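Local coordinates for uncharacterized protein (Wolinella succinogenes, PDB 3JYG) that is of unknown function but belongs to the 6-pyruvoyl tetrahydropterin synthase family and carries a zinc ion held by three histidines, at residues 111-115 / 116-120; 154-157 / 158-161; 53-57 / 58-62. All coordinates share one frame; numbering follows the deposited sequence.

Contact 1: 111-115 / 116-120; sequences ARVDF and ERIKG
D114 and E116 meet where strand 110-113 gives way to a short 3-10 turn, and the polar part of the contact is built round D114. Its OD1 accepts the backbone N-H of E116 at 3.0 Å, a bent bond with 135° at the hydrogen, reaching the oxygen from above the carboxylate plane. The first torsion makes this possible: CG of D114 stands opposite the backbone N (chi1 -175°) and beside the carbonyl carbon, which turns the carboxylate toward the next turn of the chain. E116 CB packs 3.2 Å from the same D114 OD1, while the E116 carboxylate leads away, its plane turned 62° from that of D114.

Two backbone bonds wind the turn, each spanning three residues: R117 N to D114 O at 3.3 Å, and I118 N to F115 O at 3.1 Å. D114 thus accepts through both its carbonyl and its side chain.

The apolar part lies along F115 and I118, which run side by side in the same direction. I118 CD1 approaches F115 CD1 obliquely at 3.6 Å, and V113 CG2 sits over one face of the ring, near its rim. More loosely, V113 CG2 also comes within 4.4 Å of I118 CD1.

R117 carries its guanidinium away from this turn, to a salt bridge with D99 and a hydrogen bond to the carbonyl of H96. Strand 110-113 is paired with strands 103-105 and 132-135; I118 and V113 pack on Y129 of helix 123-131, I118 also touches L126, and V113 reaches L103.

Contact 2: 154-157 / 158-161; sequences SRIQ and PLGV
P158 CD lies 3.3 Å from R155 O, which sets the proline ring against the end of helix 141-155. With no N-H, P158 cannot give R155 O a 3-10 bond. The ring also packs on F28 of the second subunit.

L159 comes next, its N-H directed at I156 O with L159 N 2.7 Å from that oxygen; the bond is doubtful in detail, because L159 N sits too close to Q157 C in the model. The same carbonyl oxygen, I156 O, touches L159 CB at 3.2 Å, and the two side chains meet more loosely, I156 CG2 lying 4.3 Å from L159 CD1. L159 also packs on F28 of the second subunit and on H65 of its own chain.

G160, with positive phi (71°), sends its N-H to Q157 O, G160 N lying 3.0 Å from that oxygen. This bond is nearly straight, 171° at the hydrogen. V161 then turns the chain into strand 162-169.

The bond from G160 N to Q157 O spans three residues, in 3-10 fashion, and the one to I156 O is probably of the same kind. Main-chain bonding thus shapes the helix exit, while apolar side chains attach it to its surroundings.

Contact 3: 53-57 / 58-62; sequences RELQR and GMVTD
E54 O comes within 4.2 Å of M59 O where the chain doubles back on itself. A water lies 3.0 Å from E54 O. The same water is 2.7 Å from V60 O, and the two carbonyls may share it with other acceptors.

L55 lays its side chain along the returning chain, residues 59-60. With CG opposite the carbonyl carbon (chi1 -63°), L55 CD2 comes 3.6 Å from V60 N and 4.2 Å from V60 CG2. L55 CA makes a CA-H...O contact with M59 O, and a second water accepts from G58 N and donates weakly to L55 O.

Q56 pairs with M59 in a single antiparallel, hydrogen-bonded bridge. Q56 N gives its hydrogen to M59 O at 2.8 Å, and M59 N gives its own to Q56 O, also at 2.8 Å. M59 is modelled as selenomethionine.

R57 and G58 form the corner of a type I' turn, both with positive phi; R57 extends toward E23 of the second subunit in a long, weak ion pair. T140 OG1 and E142 OE2 of that subunit hydrogen-bond to G58 O and V60 N.

This hairpin-like loop links strand 40-52 to helix 67-77, and L55 and V60 pack on Y5 of strand 3-17.

How the contacts relate
From the N terminus, contact 3 comes first, closing a tight turn in the loop between strand 40-52 and helix 67-77. Contact 1 follows on the far side of the subunit, where it rounds the exit of strand 110-113 on the way to helix 123-131; its centre is about 45 Å from that of contact 3, across the chain's centre. Contact 2 then ends helix 141-155 and leads into strand 162-169. The three lie in series, with none nested or crossed. Contacts 2 and 3 nevertheless touch, V161 CG1 lying 3.4 Å from V60 O, and both meet the second subunit, whereas contact 1 touches no other chain.

Contact 1: 111-115 / 116-120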
loop_
_atom_site.group_PDB
_atom_site.type_symbol
_atom_site.label_atom_id
_atom_site.label_comp_id
_atom_site.label_asym_id
_atom_site.label_seq_id
_atom_site.Cartn_x
_atom_site.Cartn_y
_atom_site.Cartn_z
ATOM N N ALA A 111 -24.343 18.964 4.173
ATOM C CA ALA A 111 -24.936 20.221 4.586
ATOM C C ALA A 111 -24.131 20.981 5.640
ATOM O O ALA A 111 -23.405 20.392 6.458
ATOM C CB ALA A 111 -26.387 20.009 5.070
ATOM N N ARG A 112 -24.301 22.300 5.605
ATOM C CA ARG A 112 -23.961 23.169 6.729
ATOM C C ARG A 112 -25.240 23.762 7.306
ATOM O O ARG A 112 -26.284 23.816 6.622
ATOM C CB ARG A 112 -23.022 24.281 6.290
ATOM C CG ARG A 112 -21.728 23.736 5.699
ATOM C CD ARG A 112 -20.736 24.828 5.490
ATOM N NE ARG A 112 -19.934 24.931 6.694
ATOM C CZ ARG A 112 -19.684 26.048 7.371
ATOM N NH1 ARG A 112 -20.147 27.235 6.958
ATOM N NH2 ARG A 112 -18.930 25.958 8.449
ATOM N N VAL A 113 -25.203 24.195 8.560
ATOM C CA VAL A 113 -26.385 24.872 9.092
ATOM C C VAL A 113 -26.600 26.202 8.334
ATOM O O VAL A 113 -25.662 26.745 7.740
ATOM C CB VAL A 113 -26.308 25.057 10.620
ATOM C CG1 VAL A 113 -26.221 23.686 11.299
ATOM C CG2 VAL A 113 -25.112 25.963 10.992
ATOM N N ASP A 114 -27.849 26.658 8.282
ATOM C CA ASP A 114 -28.175 27.992 7.825
ATOM C C ASP A 114 -27.823 28.925 8.976
ATOM O O ASP A 114 -28.509 28.916 9.993
ATOM C CB ASP A 114 -29.692 28.125 7.537
ATOM C CG ASP A 114 -30.059 29.495 6.941
ATOM O OD1 ASP A 114 -29.254 30.461 7.045
ATOM O OD2 ASP A 114 -31.163 29.591 6.362
ATOM N N PHE A 115 -26.771 29.721 8.817
ATOM C CA PHE A 115 -26.341 30.619 9.895
ATOM C C PHE A 115 -27.265 31.797 10.194
ATOM O O PHE A 115 -27.232 32.357 11.295
ATOM C CB PHE A 115 -24.909 31.067 9.673
ATOM C CG PHE A 115 -23.902 29.982 9.948
ATOM C CD1 PHE A 115 -23.368 29.827 11.220
ATOM C CD2 PHE A 115 -23.504 29.107 8.941
ATOM C CE1 PHE A 115 -22.427 28.812 11.491
ATOM C CE2 PHE A 115 -22.564 28.085 9.213
ATOM C CZ PHE A 115 -22.033 27.951 10.494
ATOM N N GLU A 116 -28.115 32.150 9.237
ATOM C CA GLU A 116 -29.206 33.115 9.496
ATOM C C GLU A 116 -30.005 32.778 10.738
ATOM O O GLU A 116 -30.373 33.673 11.489
ATOM C CB GLU A 116 -30.157 33.244 8.297
ATOM C CG GLU A 116 -29.499 33.887 7.062
ATOM C CD GLU A 116 -29.152 35.367 7.277
ATOM O OE1 GLU A 116 -29.950 36.100 7.939
ATOM O OE2 GLU A 116 -28.072 35.791 6.789
ATOM N N ARG A 117 -30.267 31.508 10.985
ATOM C CA ARG A 117 -31.137 31.206 12.104
ATOM C C ARG A 117 -30.475 31.326 13.501
ATOM O O ARG A 117 -31.181 31.398 14.508
ATOM C CB ARG A 117 -31.969 29.921 11.859
ATOM C CG ARG A 117 -31.478 28.600 12.454
ATOM C CD ARG A 117 -32.633 27.738 13.138
ATOM N NE ARG A 117 -33.760 27.306 12.285
ATOM C CZ ARG A 117 -34.390 26.120 12.370
ATOM N NH1 ARG A 117 -34.026 25.205 13.259
ATOM N NH2 ARG A 117 -35.397 25.834 11.542
ATOM N N ILE A 118 -29.133 31.424 13.544
ATOM C CA ILE A 118 -28.385 31.594 14.822
ATOM C C ILE A 118 -27.621 32.916 14.936
ATOM O O ILE A 118 -26.704 33.069 15.761
ATOM C CB ILE A 118 -27.400 30.429 15.096
ATOM C CG1 ILE A 118 -26.503 30.187 13.866
ATOM C CG2 ILE A 118 -28.179 29.192 15.535
ATOM C CD1 ILE A 118 -25.524 29.064 14.031
ATOM N N LYS A 119 -27.987 33.849 14.072
ATOM C CA LYS A 119 -27.469 35.198 14.067
ATOM C C LYS A 119 -27.721 35.790 15.452
ATOM O O LYS A 119 -28.796 35.599 16.045
ATOM C CB LYS A 119 -28.256 35.965 13.034
ATOM C CG LYS A 119 -27.502 36.960 12.220
ATOM C CD LYS A 119 -28.524 37.844 11.472
ATOM C CE LYS A 119 -29.764 38.084 12.337
ATOM N NZ LYS A 119 -30.484 39.351 12.022
ATOM N N GLY A 120 -26.731 36.471 15.988
ATOM C CA GLY A 120 -26.846 36.991 17.360
ATOM C C GLY A 120 -26.610 36.006 18.509
ATOM O O GLY A 120 -26.670 36.407 19.670
#

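Contact 2: 154-157 / 158-161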
loop_
_atom_site.group_PDB
_atom_site.type_symbol
_atom_site.label_atom_id
_atom_site.label_comp_id
_atom_site.label_asym_id
_atom_site.label_seq_id
_atom_site.Cartn_x
_atom_site.Cartn_y
_atom_site.Cartn_z
ATOM N N SER A 154 -18.724 11.481 -10.396
ATOM C CA SER A 154 -19.670 12.400 -11.048
ATOM C C SER A 154 -18.990 13.597 -11.662
ATOM O O SER A 154 -19.587 14.277 -12.508
ATOM C CB SER A 154 -20.761 12.851 -10.066
ATOM O OG SER A 154 -20.232 13.741 -9.110
ATOM N N ARG A 155 -17.751 13.851 -11.243
ATOM C CA ARG A 155 -16.952 15.015 -11.699
ATOM C C ARG A 155 -15.819 14.730 -12.725
ATOM O O ARG A 155 -15.502 15.612 -13.511
ATOM C CB ARG A 155 -16.318 15.744 -10.490
ATOM C CG ARG A 155 -17.295 16.230 -9.422
ATOM C CD ARG A 155 -18.226 17.312 -9.950
ATOM N NE ARG A 155 -18.370 18.420 -8.994
ATOM C CZ ARG A 155 -19.139 18.396 -7.899
ATOM N NH1 ARG A 155 -19.846 17.310 -7.583
ATOM N NH2 ARG A 155 -19.197 19.466 -7.115
ATOM N N ILE A 156 -15.181 13.553 -12.718
ATOM C CA ILE A 156 -13.936 13.386 -13.516
ATOM C C ILE A 156 -14.071 13.075 -15.021
ATOM O O ILE A 156 -13.069 13.058 -15.758
ATOM C CB ILE A 156 -12.882 12.354 -12.890
ATOM C CG1 ILE A 156 -13.518 10.982 -12.671
ATOM C CG2 ILE A 156 -12.224 12.913 -11.616
ATOM C CD1 ILE A 156 -13.695 10.158 -13.933
ATOM N N GLN A 157 -15.290 12.822 -15.476
ATOM C CA GLN A 157 -15.568 12.643 -16.900
ATOM C C GLN A 157 -14.764 13.501 -17.896
ATOM O O GLN A 157 -14.156 12.959 -18.796
ATOM C CB GLN A 157 -17.048 12.855 -17.158
ATOM C CG GLN A 157 -17.530 12.178 -18.399
ATOM C CD GLN A 157 -18.871 11.520 -18.155
ATOM O OE1 GLN A 157 -19.112 10.952 -17.068
ATOM N NE2 GLN A 157 -19.754 11.576 -19.159
ATOM N N PRO A 158 -14.760 14.847 -17.746
ATOM C CA PRO A 158 -14.024 15.611 -18.764
ATOM C C PRO A 158 -12.521 15.281 -18.792
ATOM O O PRO A 158 -11.794 15.802 -19.634
ATOM C CB PRO A 158 -14.239 17.068 -18.333
ATOM C CG PRO A 158 -15.489 17.040 -17.485
ATOM C CD PRO A 158 -15.447 15.730 -16.786
ATOM N N LEU A 159 -12.051 14.427 -17.873
ATOM C CA LEU A 159 -10.620 14.070 -17.859
ATOM C C LEU A 159 -10.288 12.852 -18.701
ATOM O O LEU A 159 -9.104 12.546 -18.928
ATOM C CB LEU A 159 -10.076 13.919 -16.427
ATOM C CG LEU A 159 -10.064 15.172 -15.523
ATOM C CD1 LEU A 159 -9.397 14.839 -14.189
ATOM C CD2 LEU A 159 -9.346 16.347 -16.189
ATOM N N GLY A 160 -11.323 12.168 -19.175
ATOM C CA GLY A 160 -11.131 10.979 -20.020
ATOM C C GLY A 160 -10.593 9.780 -19.261
ATOM O O GLY A 160 -10.098 8.812 -19.870
ATOM N N VAL A 161 -10.655 9.826 -17.923
ATOM C CA VAL A 161 -10.131 8.712 -17.118
ATOM C C VAL A 161 -11.253 8.140 -16.236
ATOM O O VAL A 161 -12.254 8.817 -15.990
ATOM C CB VAL A 161 -8.899 9.140 -16.233
ATOM C CG1 VAL A 161 -7.793 9.750 -17.080
ATOM C CG2 VAL A 161 -9.325 10.106 -15.150
#

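Contact 3: 53-57 / 58-62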
loop_
_atom_site.group_PDB
_atom_site.type_symbol
_atom_site.label_atom_id
_atom_site.label_comp_id
_atom_site.label_asym_id
_atom_site.label_seq_id
_atom_site.Cartn_x
_atom_site.Cartn_y
_atom_site.Cartn_z
ATOM N N ARG A 53 -6.559 3.253 -20.226
ATOM C CA ARG A 53 -5.945 2.185 -20.990
ATOM C C ARG A 53 -4.855 2.712 -21.877
ATOM O O ARG A 53 -4.159 1.922 -22.482
ATOM C CB ARG A 53 -6.986 1.414 -21.821
ATOM C CG ARG A 53 -8.221 1.032 -21.030
ATOM C CD ARG A 53 -7.895 0.164 -19.816
ATOM N NE ARG A 53 -9.113 -0.447 -19.275
ATOM C CZ ARG A 53 -9.591 -1.636 -19.646
ATOM N NH1 ARG A 53 -8.959 -2.360 -20.573
ATOM N NH2 ARG A 53 -10.714 -2.095 -19.097
ATOM N N GLU A 54 -4.749 4.031 -22.018
ATOM C CA GLU A 54 -3.598 4.592 -22.738
ATOM C C GLU A 54 -3.029 5.809 -22.023
ATOM O O GLU A 54 -3.744 6.516 -21.332
ATOM C CB GLU A 54 -3.913 4.884 -24.246
ATOM C CG GLU A 54 -5.393 5.153 -24.608
ATOM C CD GLU A 54 -5.747 4.958 -26.133
ATOM O OE1 GLU A 54 -4.894 4.531 -26.977
ATOM O OE2 GLU A 54 -6.918 5.236 -26.487
ATOM N N LEU A 55 -1.732 6.026 -22.148
ATOM C CA LEU A 55 -1.107 7.275 -21.671
ATOM C C LEU A 55 -1.284 8.380 -22.714
ATOM O O LEU A 55 -1.110 8.125 -23.905
ATOM C CB LEU A 55 0.383 7.052 -21.409
ATOM C CG LEU A 55 0.689 6.028 -20.292
ATOM C CD1 LEU A 55 2.182 5.867 -20.156
ATOM C CD2 LEU A 55 0.027 6.521 -18.983
ATOM N N GLN A 56 -1.649 9.579 -22.266
ATOM C CA GLN A 56 -1.637 10.792 -23.086
ATOM C C GLN A 56 -0.492 11.650 -22.620
ATOM O O GLN A 56 -0.424 12.009 -21.444
ATOM C CB GLN A 56 -2.886 11.612 -22.803
ATOM C CG GLN A 56 -4.022 11.418 -23.712
ATOM C CD GLN A 56 -4.978 12.610 -23.612
ATOM O OE1 GLN A 56 -4.858 13.575 -24.378
ATOM N NE2 GLN A 56 -5.901 12.567 -22.633
ATOM N N ARG A 57 0.419 11.992 -23.518
ATOM C CA ARG A 57 1.571 12.805 -23.117
ATOM C C ARG A 57 2.271 12.179 -21.883
ATOM O O ARG A 57 2.715 12.881 -20.967
ATOM C CB ARG A 57 1.146 14.284 -22.869
ATOM C CG ARG A 57 0.827 15.078 -24.170
ATOM C CD ARG A 57 0.424 16.561 -23.897
ATOM N NE ARG A 57 -0.661 16.618 -22.919
ATOM C CZ ARG A 57 -1.954 16.624 -23.228
ATOM N NH1 ARG A 57 -2.341 16.633 -24.511
ATOM N NH2 ARG A 57 -2.864 16.658 -22.254
ATOM N N GLY A 58 2.394 10.853 -21.895
ATOM C CA GLY A 58 3.047 10.113 -20.812
ATOM C C GLY A 58 2.244 10.069 -19.513
ATOM O O GLY A 58 2.781 9.690 -18.471
HETATM N N MSE A 59 0.965 10.469 -19.552
HETATM C CA MSE A 59 0.168 10.456 -18.338
HETATM C C MSE A 59 -1.173 9.764 -18.424
HETATM O O MSE A 59 -1.810 9.707 -19.473
HETATM C CB MSE A 59 -0.057 11.888 -17.863
HETATM C CG MSE A 59 1.213 12.600 -17.451
HETATM SE SE MSE A 59 0.659 14.426 -16.946
HETATM C CE MSE A 59 2.467 15.148 -16.918
ATOM N N VAL A 60 -1.608 9.241 -17.295
ATOM C CA VAL A 60 -3.008 8.853 -17.132
ATOM C C VAL A 60 -3.779 10.168 -17.188
ATOM O O VAL A 60 -4.588 10.399 -18.091
ATOM C CB VAL A 60 -3.236 8.163 -15.772
ATOM C CG1 VAL A 60 -4.739 8.101 -15.476
ATOM C CG2 VAL A 60 -2.632 6.774 -15.779
ATOM N N THR A 61 -3.492 11.021 -16.201
ATOM C CA THR A 61 -3.901 12.426 -16.192
ATOM C C THR A 61 -2.974 13.160 -15.207
ATOM O O THR A 61 -2.374 12.518 -14.308
ATOM C CB THR A 61 -5.436 12.583 -15.884
ATOM O OG1 THR A 61 -5.879 13.905 -16.214
ATOM C CG2 THR A 61 -5.779 12.283 -14.389
ATOM N N ASP A 62 -2.808 14.470 -15.352
ATOM C CA ASP A 62 -1.888 15.180 -14.452
ATOM C C ASP A 62 -2.368 15.058 -12.995
ATOM O O ASP A 62 -3.552 15.327 -12.730
ATOM C CB ASP A 62 -1.742 16.670 -14.825
ATOM C CG ASP A 62 -0.489 17.297 -14.203
ATOM O OD1 ASP A 62 -0.469 17.562 -12.990
ATOM O OD2 ASP A 62 0.508 17.498 -14.923
HETATM O O HOH W 1 -4.842 9.112 -20.406
HETATM O O HOH W 2 1.805 9.102 -24.025
#